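5-carboxyvanillate decarboxylase (Sphingomonas paucimobilis, PDB 4NI8) probably removes a carboxylate group from 5-carboxyvanillate as a metal-dependent carboxy-lyase of the amidohydrolase family, with manganese bound beside an aromatic dicarboxylate. Local coordinates at residues I50-D55 with I296-Q301; V11-V16 with L74-P79; L4-E9 with V292-D297; V142-T147 with Y172-A177. All coordinates share one frame; numbering follows the deposited sequence.

Contact 1. Residues I50-D55 with I296-Q301; sequences IGRLSD and IDYPYQ. With MN (manganese (II) ion), chain I; 1WB (5-methoxybenzene-1,3-dicarboxylic acid), chain J.
Arg-52 sets off with CG beside its backbone N (chi1 -60°), and bends at chi2 and chi3 then lay the guanidinium over Pro-299, with CB of the proline 3.8 Å above one face. The guanidinium meets Tyr-298 almost perpendicularly, its plane 77° from the phenol ring, with NH1 3.4 Å from OH at an angle too poor for a hydrogen bond. A water joins the two segments instead: it donates to Arg-52 O and Asp-55 OD2 and accepts from Tyr-298 OH, at 2.7 Å. Next along helix 49-54, Leu-53 crosses the proline ring at about a right angle and places CD2 3.6 Å from Pro-299 CD. The same methyl touches Tyr-300 OH, whose hydrogen-bonding partner is Thr-77. The Tyr-300 ring lies over the aromatic ligand, with CO2 of the ligand 3.4 Å above its face. A serine in place of Tyr-300 would probably strip the ligand ring of this cover and leave the Thr-77 hydroxyl without its mate. Earlier in the same loop, Asp-297 OD1 binds manganese at 2.2 Å, and the peptide bond before Pro-299 is cis. Helix 49-54 thus packs on the Tyr-298 to Tyr-300 part of the loop, and a metal-binding aspartate just after the eighth strand is the hallmark of the amidohydrolase (beta/alpha)8-barrel active site.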
# COMPACT_ATOMS: atom_id res chain seq x y z
N ILE A 50 -20.39 -4.23 20.40
CA ILE A 50 -20.63 -3.08 21.28
C ILE A 50 -20.27 -3.43 22.72
O ILE A 50 -19.55 -2.68 23.39
CB ILE A 50 -22.08 -2.55 21.18
CG1 ILE A 50 -22.27 -1.75 19.89
CG2 ILE A 50 -22.41 -1.65 22.37
CD1 ILE A 50 -23.70 -1.40 19.59
N GLY A 51 -20.72 -4.59 23.20
CA GLY A 51 -20.40 -5.02 24.55
C GLY A 51 -18.90 -5.16 24.77
O GLY A 51 -18.38 -4.77 25.81
N ARG A 52 -18.20 -5.71 23.79
CA ARG A 52 -16.77 -5.90 23.95
C ARG A 52 -16.01 -4.58 23.94
O ARG A 52 -15.07 -4.40 24.71
CB ARG A 52 -16.24 -6.86 22.87
CG ARG A 52 -16.90 -8.23 22.94
CD ARG A 52 -15.86 -9.31 23.12
NE ARG A 52 -15.01 -9.45 21.95
CZ ARG A 52 -13.75 -9.86 21.99
NH1 ARG A 52 -13.19 -10.17 23.16
NH2 ARG A 52 -13.04 -9.97 20.88
N LEU A 53 -16.44 -3.66 23.08
CA LEU A 53 -15.81 -2.34 23.04
C LEU A 53 -16.10 -1.56 24.32
O LEU A 53 -15.24 -0.83 24.81
CB LEU A 53 -16.33 -1.55 21.84
CG LEU A 53 -15.84 -2.02 20.47
CD1 LEU A 53 -16.77 -1.45 19.41
CD2 LEU A 53 -14.41 -1.55 20.26
N SER A 54 -17.30 -1.73 24.87
CA SER A 54 -17.73 -0.95 26.05
C SER A 54 -17.05 -1.42 27.32
O SER A 54 -16.80 -0.64 28.25
CB SER A 54 -19.24 -1.03 26.22
OG SER A 54 -19.91 -0.51 25.08
N ASP A 55 -16.76 -2.72 27.38
CA ASP A 55 -16.18 -3.30 28.57
C ASP A 55 -14.72 -2.89 28.77
O ASP A 55 -13.91 -3.00 27.86
CB ASP A 55 -16.25 -4.83 28.49
CG ASP A 55 -15.36 -5.50 29.51
OD1 ASP A 55 -15.60 -5.31 30.72
OD2 ASP A 55 -14.42 -6.21 29.09
N ILE A 296 -2.24 -4.77 20.42
CA ILE A 296 -3.08 -5.94 20.22
C ILE A 296 -4.15 -5.68 19.16
O ILE A 296 -4.42 -6.55 18.34
CB ILE A 296 -3.81 -6.34 21.53
CG1 ILE A 296 -2.79 -6.70 22.61
CG2 ILE A 296 -4.74 -7.53 21.29
CD1 ILE A 296 -3.39 -6.69 24.02
N ASP A 297 -4.74 -4.49 19.19
CA ASP A 297 -5.93 -4.16 18.39
C ASP A 297 -7.17 -4.86 18.96
O ASP A 297 -8.07 -5.26 18.21
CB ASP A 297 -5.73 -4.50 16.90
CG ASP A 297 -6.25 -3.43 15.97
OD1 ASP A 297 -7.10 -2.62 16.40
OD2 ASP A 297 -5.79 -3.39 14.80
N TYR A 298 -7.22 -4.98 20.28
CA TYR A 298 -8.38 -5.52 20.97
C TYR A 298 -9.51 -4.50 20.85
O TYR A 298 -9.25 -3.29 20.89
CB TYR A 298 -8.03 -5.73 22.45
CG TYR A 298 -9.13 -6.35 23.27
CD1 TYR A 298 -9.30 -7.74 23.32
CD2 TYR A 298 -10.02 -5.55 23.99
CE1 TYR A 298 -10.31 -8.31 24.07
CE2 TYR A 298 -11.03 -6.12 24.75
CZ TYR A 298 -11.17 -7.49 24.79
OH TYR A 298 -12.19 -8.04 25.55
N PRO A 299 -10.77 -4.96 20.72
CA PRO A 299 -11.27 -6.33 20.71
C PRO A 299 -11.42 -6.91 19.30
O PRO A 299 -12.03 -7.96 19.14
CB PRO A 299 -12.66 -6.18 21.34
CG PRO A 299 -13.12 -4.85 20.84
CD PRO A 299 -11.87 -3.98 20.79
N TYR A 300 -10.85 -6.23 18.30
CA TYR A 300 -10.94 -6.72 16.92
C TYR A 300 -9.96 -7.86 16.66
O TYR A 300 -10.12 -8.63 15.71
CB TYR A 300 -10.71 -5.58 15.94
CG TYR A 300 -11.70 -4.46 16.13
CD1 TYR A 300 -12.99 -4.56 15.64
CD2 TYR A 300 -11.34 -3.31 16.83
CE1 TYR A 300 -13.90 -3.55 15.82
CE2 TYR A 300 -12.26 -2.29 17.02
CZ TYR A 300 -13.54 -2.42 16.51
OH TYR A 300 -14.45 -1.40 16.70
N GLN A 301 -8.94 -7.95 17.51
CA GLN A 301 -8.02 -9.09 17.54
C GLN A 301 -7.96 -9.57 18.97
O GLN A 301 -8.09 -8.77 19.89
CB GLN A 301 -6.60 -8.66 17.15
CG GLN A 301 -6.50 -7.96 15.83
CD GLN A 301 -5.70 -8.74 14.81
OE1 GLN A 301 -5.14 -9.81 15.10
NE2 GLN A 301 -5.65 -8.22 13.61
MN MN I . -7.63 -0.70 15.50
C1 1WB J . -11.86 -3.60 12.43
CO1 1WB J . -10.45 -3.62 12.45
CO2 1WB J . -12.54 -2.47 12.90
CM1 1WB J . -9.76 -2.53 12.94
CM2 1WB J . -11.81 -1.37 13.40
OM 1WB J . -12.43 -0.25 13.88
CZ 1WB J . -10.43 -1.40 13.41
CC 1WB J . -12.58 -4.77 11.92
CV 1WB J . -13.82 -0.08 13.73
O1 1WB J . -12.03 -5.90 11.95
O2 1WB J . -13.75 -4.63 11.44
CCC 1WB J . -8.27 -2.47 12.81
O11 1WB J . -7.67 -1.58 13.46
O22 1WB J . -7.69 -3.30 12.09
O HOH W 1 -14.10 -6.39 26.40
O HOH W 2 -9.68 -1.02 15.55
O HOH W 3 -8.29 0.03 17.51

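Contact 2. Residues V11-V16 with L74-P79; sequences VTFQPV and LSLTAP. With 1WB (5-methoxybenzene-1,3-dicarboxylic acid), chain J.
Val-11 and Leu-76 form a parallel bridge through two backbone hydrogen bonds, both made by Val-11. Its N donates to Ser-75 O at 2.9 Å, and its O accepts from Thr-77 N at the same length, the latter bond lying in the carbonyl plane. Val-11 O also receives a CA-H...O contact from Leu-76, with CA 3.4 Å away, so one carbonyl serves Leu-76, the last residue of the strand, and Thr-77 just after it.

Apolar contacts centre on Leu-76. Its CG stands anti to the backbone N (chi1 178°), which carries CD1 across to the residues that follow Val-11. There Phe-13 CD2 and Val-16 CG1 each approach CD1 to 4.3 Å. Phe-13 is the N-cap residue of helix 14-23 and Val-16 belongs to its first turn, so this methyl ties the start of the helix to the strand end. On another side of the bridge, Val-11 CG1 packs on Leu-74 CB, and both side chains meet Met-100 of helix 86-106. Thr-12 and Thr-77 touch through carbon, CB against CG2, and each also packs on Leu-53.

Among the polar atoms, Thr-12 OG1 is a plain van der Waals neighbour of Leu-76 CD1 at 3.9 Å, and Thr-77 OG1 turns to Tyr-300. Just beyond, Ala-78 O comes within 3.4 Å of the ligand methoxy carbon CV. Adjacent parallel strands are the TIM-barrel pattern, with the active site at their C-terminal ends; here the loop after strand 71-76 borders the ligand.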
# COMPACT_ATOMS: atom_id res chain seq x y z
N VAL A 11 -12.11 1.32 22.60
CA VAL A 11 -13.15 1.35 23.63
C VAL A 11 -14.28 2.22 23.09
O VAL A 11 -14.07 3.01 22.16
CB VAL A 11 -12.59 1.94 24.96
CG1 VAL A 11 -12.29 3.43 24.82
CG2 VAL A 11 -13.54 1.69 26.13
N THR A 12 -15.48 2.07 23.64
CA THR A 12 -16.51 3.06 23.35
C THR A 12 -17.29 3.39 24.61
O THR A 12 -17.08 2.78 25.67
CB THR A 12 -17.46 2.60 22.21
OG1 THR A 12 -18.29 3.70 21.81
CG2 THR A 12 -18.33 1.44 22.68
N PHE A 13 -18.16 4.39 24.51
CA PHE A 13 -18.97 4.84 25.63
C PHE A 13 -20.40 4.99 25.13
O PHE A 13 -20.62 5.23 23.94
CB PHE A 13 -18.44 6.16 26.16
CG PHE A 13 -16.97 6.13 26.48
CD1 PHE A 13 -16.52 5.57 27.66
CD2 PHE A 13 -16.04 6.62 25.57
CE1 PHE A 13 -15.16 5.53 27.95
CE2 PHE A 13 -14.69 6.57 25.85
CZ PHE A 13 -14.26 6.02 27.04
N GLN A 14 -21.36 4.84 26.04
CA GLN A 14 -22.77 4.83 25.66
C GLN A 14 -23.24 6.03 24.80
O GLN A 14 -23.97 5.82 23.83
CB GLN A 14 -23.68 4.61 26.88
CG GLN A 14 -25.06 4.06 26.52
CD GLN A 14 -24.98 2.78 25.69
OE1 GLN A 14 -24.17 1.90 25.96
NE2 GLN A 14 -25.81 2.70 24.66
N PRO A 15 -22.83 7.27 25.15
CA PRO A 15 -23.33 8.39 24.33
C PRO A 15 -22.91 8.30 22.86
O PRO A 15 -23.69 8.66 21.97
CB PRO A 15 -22.70 9.62 25.00
CG PRO A 15 -22.51 9.21 26.42
CD PRO A 15 -22.12 7.76 26.35
N VAL A 16 -21.70 7.80 22.62
CA VAL A 16 -21.22 7.62 21.25
C VAL A 16 -21.96 6.46 20.58
O VAL A 16 -22.40 6.57 19.43
CB VAL A 16 -19.71 7.38 21.20
CG1 VAL A 16 -19.24 7.21 19.75
CG2 VAL A 16 -18.98 8.52 21.87
N LEU A 74 -6.00 3.13 25.72
CA LEU A 74 -7.35 3.11 25.16
C LEU A 74 -7.60 4.25 24.18
O LEU A 74 -7.10 5.34 24.37
CB LEU A 74 -8.37 3.22 26.30
CG LEU A 74 -8.35 2.13 27.38
CD1 LEU A 74 -9.30 2.47 28.53
CD2 LEU A 74 -8.70 0.79 26.77
N SER A 75 -8.39 3.98 23.14
CA SER A 75 -8.79 5.00 22.17
C SER A 75 -10.25 4.80 21.77
O SER A 75 -10.69 3.67 21.61
CB SER A 75 -7.89 4.95 20.92
OG SER A 75 -7.64 3.60 20.52
N LEU A 76 -11.00 5.89 21.62
CA LEU A 76 -12.35 5.76 21.09
C LEU A 76 -12.30 5.10 19.73
O LEU A 76 -11.59 5.54 18.82
CB LEU A 76 -13.05 7.12 21.01
CG LEU A 76 -14.45 7.05 20.40
CD1 LEU A 76 -15.37 6.26 21.32
CD2 LEU A 76 -14.98 8.47 20.17
N THR A 77 -13.07 4.03 19.60
CA THR A 77 -13.03 3.18 18.42
C THR A 77 -13.41 3.94 17.15
O THR A 77 -14.23 4.87 17.19
CB THR A 77 -13.95 1.96 18.63
OG1 THR A 77 -13.75 1.04 17.56
CG2 THR A 77 -15.44 2.39 18.70
N ALA A 78 -12.79 3.58 16.03
CA ALA A 78 -13.18 4.17 14.74
C ALA A 78 -14.66 3.87 14.47
O ALA A 78 -15.14 2.80 14.84
CB ALA A 78 -12.30 3.61 13.63
N PRO A 79 -15.39 4.80 13.83
CA PRO A 79 -14.96 6.07 13.22
C PRO A 79 -14.93 7.26 14.19
O PRO A 79 -14.99 8.41 13.73
CB PRO A 79 -16.04 6.31 12.16
CG PRO A 79 -17.28 5.74 12.78
CD PRO A 79 -16.82 4.52 13.56
C1 1WB J . -11.86 -3.60 12.43
CO1 1WB J . -10.45 -3.62 12.45
CO2 1WB J . -12.54 -2.47 12.90
CM1 1WB J . -9.76 -2.53 12.94
CM2 1WB J . -11.81 -1.37 13.40
OM 1WB J . -12.43 -0.25 13.88
CZ 1WB J . -10.43 -1.40 13.41
CC 1WB J . -12.58 -4.77 11.92
CV 1WB J . -13.82 -0.08 13.73
O1 1WB J . -12.03 -5.90 11.95
O2 1WB J . -13.75 -4.63 11.44
CCC 1WB J . -8.27 -2.47 12.81
O11 1WB J . -7.67 -1.58 13.46
O22 1WB J . -7.69 -3.30 12.09

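Contact 3. Residues L4-E9 with V292-D297; sequences LIATEE and VMWAID. With MN (manganese (II) ion), chain I; 1WB (5-methoxybenzene-1,3-dicarboxylic acid), chain J.
Glu-8 and Asp-297 send their carboxylates the same way, side by side with planes 77° apart, to the shared manganese, whose shell His-174, ligand O11 and two waters complete. Glu-8 reaches it along an extended chain, OE2 binding at 2.1 Å; its OE1 is held by Tyr-172 and Ser-272, while Asp-297 OD2 is held by His-227. Behind this shell stands Glu-9. Its OE1 accepts three backbone N-H groups: Glu-8 N, from above the carboxylate plane, and Ile-296 N and Asp-297 N, both on the syn side. The bond from Ile-296 N is 2.9 Å and nearly straight at 165°; OE2 takes Tyr-298 N. A leucine in place of Glu-9 would probably leave these amides without an acceptor and let the backbone beneath both metal ligands shift. Farther out, Trp-294 O accepts from Thr-7 N and, at 2.9 Å, from Thr-7 OG1. Ala-6 CB touches both Trp-294 CZ3 and Ile-296 CD1, and Leu-4 CD2 makes a CH-pi contact 3.8 Å from the centroid of the tryptophan six-membered ring. Glu-8 OE2 and Asp-297 OD1 lie 2.9 Å apart, a closeness the shared cation probably pays for, whereas Glu-9 appears to be stabilised by peptide N-H groups.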
# COMPACT_ATOMS: atom_id res chain seq x y z
N LEU A 4 4.28 -5.09 29.30
CA LEU A 4 3.50 -5.01 28.07
C LEU A 4 2.47 -3.88 28.10
O LEU A 4 1.50 -3.93 28.87
CB LEU A 4 2.80 -6.34 27.83
CG LEU A 4 3.71 -7.48 27.36
CD1 LEU A 4 3.06 -8.84 27.63
CD2 LEU A 4 4.01 -7.34 25.89
N ILE A 5 2.67 -2.88 27.25
CA ILE A 5 1.72 -1.80 27.06
C ILE A 5 1.13 -1.87 25.64
O ILE A 5 1.80 -1.53 24.67
CB ILE A 5 2.40 -0.43 27.27
CG1 ILE A 5 2.96 -0.34 28.70
CG2 ILE A 5 1.42 0.69 27.00
CD1 ILE A 5 3.75 0.93 28.98
N ALA A 6 -0.12 -2.30 25.52
CA ALA A 6 -0.77 -2.43 24.22
C ALA A 6 -1.29 -1.06 23.74
O ALA A 6 -2.04 -0.39 24.46
CB ALA A 6 -1.91 -3.43 24.32
N THR A 7 -0.90 -0.64 22.54
CA THR A 7 -1.12 0.76 22.16
C THR A 7 -2.28 1.07 21.19
O THR A 7 -2.48 2.24 20.86
CB THR A 7 0.16 1.39 21.57
OG1 THR A 7 0.64 0.59 20.48
CG2 THR A 7 1.26 1.48 22.63
N GLU A 8 -3.02 0.06 20.73
CA GLU A 8 -4.15 0.33 19.84
C GLU A 8 -5.42 -0.38 20.29
O GLU A 8 -6.00 -1.18 19.55
CB GLU A 8 -3.83 -0.05 18.39
CG GLU A 8 -4.77 0.63 17.39
CD GLU A 8 -4.58 0.17 15.96
OE1 GLU A 8 -3.47 0.36 15.41
OE2 GLU A 8 -5.55 -0.37 15.39
N GLU A 9 -5.88 -0.07 21.49
CA GLU A 9 -6.93 -0.85 22.14
C GLU A 9 -8.20 -0.01 22.18
O GLU A 9 -8.28 1.00 22.87
CB GLU A 9 -6.46 -1.25 23.54
CG GLU A 9 -5.00 -1.77 23.51
CD GLU A 9 -4.76 -2.76 22.37
OE1 GLU A 9 -3.75 -2.62 21.64
OE2 GLU A 9 -5.58 -3.68 22.19
N VAL A 292 9.30 1.54 17.07
CA VAL A 292 8.33 0.46 16.91
C VAL A 292 7.68 0.08 18.25
O VAL A 292 8.38 -0.15 19.23
CB VAL A 292 8.99 -0.82 16.30
CG1 VAL A 292 7.94 -1.89 16.08
CG2 VAL A 292 9.72 -0.48 15.00
N MET A 293 6.35 0.03 18.28
CA MET A 293 5.63 -0.30 19.51
C MET A 293 4.71 -1.48 19.31
O MET A 293 4.19 -1.70 18.21
CB MET A 293 4.80 0.91 19.97
CG MET A 293 5.64 2.10 20.43
SD MET A 293 4.61 3.54 20.84
CE MET A 293 4.30 4.15 19.18
N TRP A 294 4.48 -2.23 20.37
CA TRP A 294 3.55 -3.35 20.33
C TRP A 294 2.11 -2.90 20.57
O TRP A 294 1.86 -1.91 21.26
CB TRP A 294 3.98 -4.38 21.37
CG TRP A 294 3.06 -5.56 21.54
CD1 TRP A 294 2.92 -6.62 20.68
CD2 TRP A 294 2.18 -5.81 22.64
NE1 TRP A 294 2.00 -7.51 21.19
CE2 TRP A 294 1.54 -7.04 22.40
CE3 TRP A 294 1.88 -5.11 23.82
CZ2 TRP A 294 0.60 -7.59 23.28
CZ3 TRP A 294 0.94 -5.66 24.70
CH2 TRP A 294 0.32 -6.89 24.42
N ALA A 295 1.18 -3.63 19.97
CA ALA A 295 -0.25 -3.42 20.20
C ALA A 295 -0.99 -4.72 19.97
O ALA A 295 -0.43 -5.67 19.41
CB ALA A 295 -0.79 -2.32 19.29
N ILE A 296 -2.24 -4.77 20.42
CA ILE A 296 -3.08 -5.94 20.22
C ILE A 296 -4.15 -5.68 19.16
O ILE A 296 -4.42 -6.55 18.34
CB ILE A 296 -3.81 -6.34 21.53
CG1 ILE A 296 -2.79 -6.70 22.61
CG2 ILE A 296 -4.74 -7.53 21.29
CD1 ILE A 296 -3.39 -6.69 24.02
N ASP A 297 -4.74 -4.49 19.19
CA ASP A 297 -5.93 -4.16 18.39
C ASP A 297 -7.17 -4.86 18.96
O ASP A 297 -8.07 -5.26 18.21
CB ASP A 297 -5.73 -4.50 16.90
CG ASP A 297 -6.25 -3.43 15.97
OD1 ASP A 297 -7.10 -2.62 16.40
OD2 ASP A 297 -5.79 -3.39 14.80
MN MN I . -7.63 -0.70 15.50
C1 1WB J . -11.86 -3.60 12.43
CO1 1WB J . -10.45 -3.62 12.45
CO2 1WB J . -12.54 -2.47 12.90
CM1 1WB J . -9.76 -2.53 12.94
CM2 1WB J . -11.81 -1.37 13.40
OM 1WB J . -12.43 -0.25 13.88
CZ 1WB J . -10.43 -1.40 13.41
CC 1WB J . -12.58 -4.77 11.92
CV 1WB J . -13.82 -0.08 13.73
O1 1WB J . -12.03 -5.90 11.95
O2 1WB J . -13.75 -4.63 11.44
CCC 1WB J . -8.27 -2.47 12.81
O11 1WB J . -7.67 -1.58 13.46
O22 1WB J . -7.69 -3.30 12.09
O HOH W 4 3.85 -0.94 23.15
O HOH W 3 -8.29 0.03 17.51
O HOH W 2 -9.68 -1.02 15.55

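Contact 4. Residues V142-T147 with Y172-A177; sequences VINSHT and YIHPRA. With MN (manganese (II) ion), chain I; 1WB (5-methoxybenzene-1,3-dicarboxylic acid), chain J.
Arg-176 lays its guanidinium flat on the His-146 ring, centres 3.7 Å apart and planes 13° from parallel. Its CG sits between the backbone N and the carbonyl carbon (chi1 57°), and a bend at chi3 turns the group over the imidazole, CD adding a CH-pi contact with the same ring. NH1 also donates to His-146 O at 3.0 Å, from above the carbonyl plane, while NE forms a salt bridge with Asp-32. The stacked pair is thus fixed through both backbone and charge. His-146 is held in turn by Asp-149 N at ND1 and by a water 2.9 Å from NE2.

Upstream the two segments run as parallel strands, 26° apart in direction. Ile-143 N donates to Tyr-172 O, Ile-143 O accepts from His-174 N at 2.8 Å, and Ser-145 N continues the pattern to His-174 O. Ile-143 and Ile-173 lie side by side on one face of the sheet; Val-142, Asn-144, Tyr-172 and His-174 occupy the other, which faces the metal. His-174 ND1 donates to Pro-175 O at 2.8 Å, on a lone pair in the carbonyl plane, which steadies the ring while NE2 binds manganese at 2.2 Å. The two strands, linked through helix 158-167, form a beta-alpha-beta crossover of the TIM barrel, and a metal-binding histidine at the end of the fifth strand is a recurring feature of amidohydrolase sites.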
# COMPACT_ATOMS: atom_id res chain seq x y z
N VAL A 142 -6.01 10.59 19.27
CA VAL A 142 -6.31 9.65 18.20
C VAL A 142 -7.34 10.27 17.26
O VAL A 142 -8.22 11.01 17.69
CB VAL A 142 -6.86 8.30 18.75
CG1 VAL A 142 -8.15 8.52 19.55
CG2 VAL A 142 -7.12 7.30 17.61
N ILE A 143 -7.19 9.98 15.97
CA ILE A 143 -8.15 10.40 14.97
C ILE A 143 -8.15 9.30 13.93
O ILE A 143 -7.15 8.60 13.77
CB ILE A 143 -7.78 11.79 14.35
CG1 ILE A 143 -9.02 12.46 13.75
CG2 ILE A 143 -6.66 11.68 13.32
CD1 ILE A 143 -10.12 12.77 14.76
N ASN A 144 -9.27 9.11 13.23
CA ASN A 144 -9.38 8.01 12.29
C ASN A 144 -9.33 8.46 10.86
O ASN A 144 -10.34 8.90 10.32
CB ASN A 144 -10.67 7.22 12.55
CG ASN A 144 -10.82 6.87 14.00
OD1 ASN A 144 -10.16 5.96 14.50
ND2 ASN A 144 -11.66 7.61 14.71
N SER A 145 -8.15 8.32 10.26
CA SER A 145 -7.82 8.85 8.94
C SER A 145 -8.65 10.08 8.54
O SER A 145 -8.71 11.04 9.30
CB SER A 145 -7.81 7.76 7.87
OG SER A 145 -7.04 8.17 6.75
N HIS A 146 -9.32 10.04 7.39
CA HIS A 146 -9.91 11.26 6.82
C HIS A 146 -11.05 11.87 7.64
O HIS A 146 -11.69 11.20 8.45
CB HIS A 146 -10.43 10.99 5.40
CG HIS A 146 -11.77 10.31 5.35
ND1 HIS A 146 -12.96 11.01 5.35
CD2 HIS A 146 -12.11 9.00 5.28
CE1 HIS A 146 -13.97 10.17 5.28
NE2 HIS A 146 -13.48 8.94 5.24
N THR A 147 -11.29 13.16 7.43
CA THR A 147 -12.54 13.78 7.89
C THR A 147 -13.16 14.54 6.73
O THR A 147 -12.46 15.28 6.02
CB THR A 147 -12.31 14.73 9.08
OG1 THR A 147 -11.67 14.02 10.14
CG2 THR A 147 -13.64 15.29 9.59
N TYR A 172 -2.13 9.44 17.16
CA TYR A 172 -2.27 8.14 16.53
C TYR A 172 -3.30 8.31 15.43
O TYR A 172 -4.46 8.62 15.70
CB TYR A 172 -2.80 7.14 17.57
CG TYR A 172 -2.52 5.68 17.29
CD1 TYR A 172 -2.87 5.10 16.07
CD2 TYR A 172 -1.89 4.89 18.24
CE1 TYR A 172 -2.61 3.75 15.82
CE2 TYR A 172 -1.62 3.56 18.00
CZ TYR A 172 -1.97 2.99 16.79
OH TYR A 172 -1.72 1.66 16.55
N ILE A 173 -2.88 8.14 14.17
CA ILE A 173 -3.83 8.19 13.08
C ILE A 173 -4.26 6.76 12.76
O ILE A 173 -3.55 6.01 12.07
CB ILE A 173 -3.27 8.89 11.82
CG1 ILE A 173 -2.94 10.36 12.13
CG2 ILE A 173 -4.27 8.81 10.67
CD1 ILE A 173 -2.38 11.15 10.93
N HIS A 174 -5.42 6.39 13.30
CA HIS A 174 -6.00 5.06 13.16
C HIS A 174 -6.76 5.01 11.82
O HIS A 174 -7.15 6.04 11.29
CB HIS A 174 -6.98 4.85 14.34
CG HIS A 174 -7.55 3.47 14.42
ND1 HIS A 174 -8.67 3.09 13.71
CD2 HIS A 174 -7.17 2.39 15.14
CE1 HIS A 174 -8.94 1.82 13.97
NE2 HIS A 174 -8.04 1.37 14.83
N PRO A 175 -6.96 3.80 11.26
CA PRO A 175 -7.75 3.75 10.02
C PRO A 175 -9.24 4.06 10.17
O PRO A 175 -9.79 4.07 11.28
CB PRO A 175 -7.61 2.29 9.58
CG PRO A 175 -6.35 1.81 10.22
CD PRO A 175 -6.32 2.51 11.55
N ARG A 176 -9.88 4.35 9.04
CA ARG A 176 -11.32 4.16 8.87
C ARG A 176 -11.46 3.72 7.42
O ARG A 176 -10.45 3.58 6.72
CB ARG A 176 -12.11 5.44 9.15
CG ARG A 176 -11.68 6.64 8.29
CD ARG A 176 -12.52 7.88 8.63
NE ARG A 176 -13.93 7.72 8.27
CZ ARG A 176 -14.80 8.72 8.22
NH1 ARG A 176 -14.41 9.95 8.49
NH2 ARG A 176 -16.07 8.48 7.87
N ALA A 177 -12.68 3.48 6.96
CA ALA A 177 -12.84 3.00 5.59
C ALA A 177 -12.38 4.07 4.59
O ALA A 177 -12.39 5.26 4.91
CB ALA A 177 -14.30 2.59 5.33
MN MN I . -7.63 -0.70 15.50
C1 1WB J . -11.86 -3.60 12.43
CO1 1WB J . -10.45 -3.62 12.45
CO2 1WB J . -12.54 -2.47 12.90
CM1 1WB J . -9.76 -2.53 12.94
CM2 1WB J . -11.81 -1.37 13.40
OM 1WB J . -12.43 -0.25 13.88
CZ 1WB J . -10.43 -1.40 13.41
CC 1WB J . -12.58 -4.77 11.92
CV 1WB J . -13.82 -0.08 13.73
O1 1WB J . -12.03 -5.90 11.95
O2 1WB J . -13.75 -4.63 11.44
CCC 1WB J . -8.27 -2.47 12.81
O11 1WB J . -7.67 -1.58 13.46
O22 1WB J . -7.69 -3.30 12.09
O HOH W 5 -14.98 6.54 4.83
O HOH W 2 -9.68 -1.02 15.55
O HOH W 3 -8.29 0.03 17.51

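How the contacts relate
From the N terminus, strand 5-11 enters contact 3 and then contact 2 almost at once. Contact 2 closes first, at residues 74-79, but residues 50-55 of contact 1 intervene, so contacts 1 and 2 cross. Contact 4 follows in series after contact 2 and spans a single crossover between the fourth and fifth strands. It lies within the long loops of both contacts 1 and 3, which end on one shared stretch, Ile-296 and Asp-297. Contact 3 brings the first and last strands of the barrel together, enclosing contacts 2 and 4. Contacts 1 and 2 touch each other, contacts 3 and 4 touch inside the barrel, and contacts 1, 3 and 4 meet at manganese.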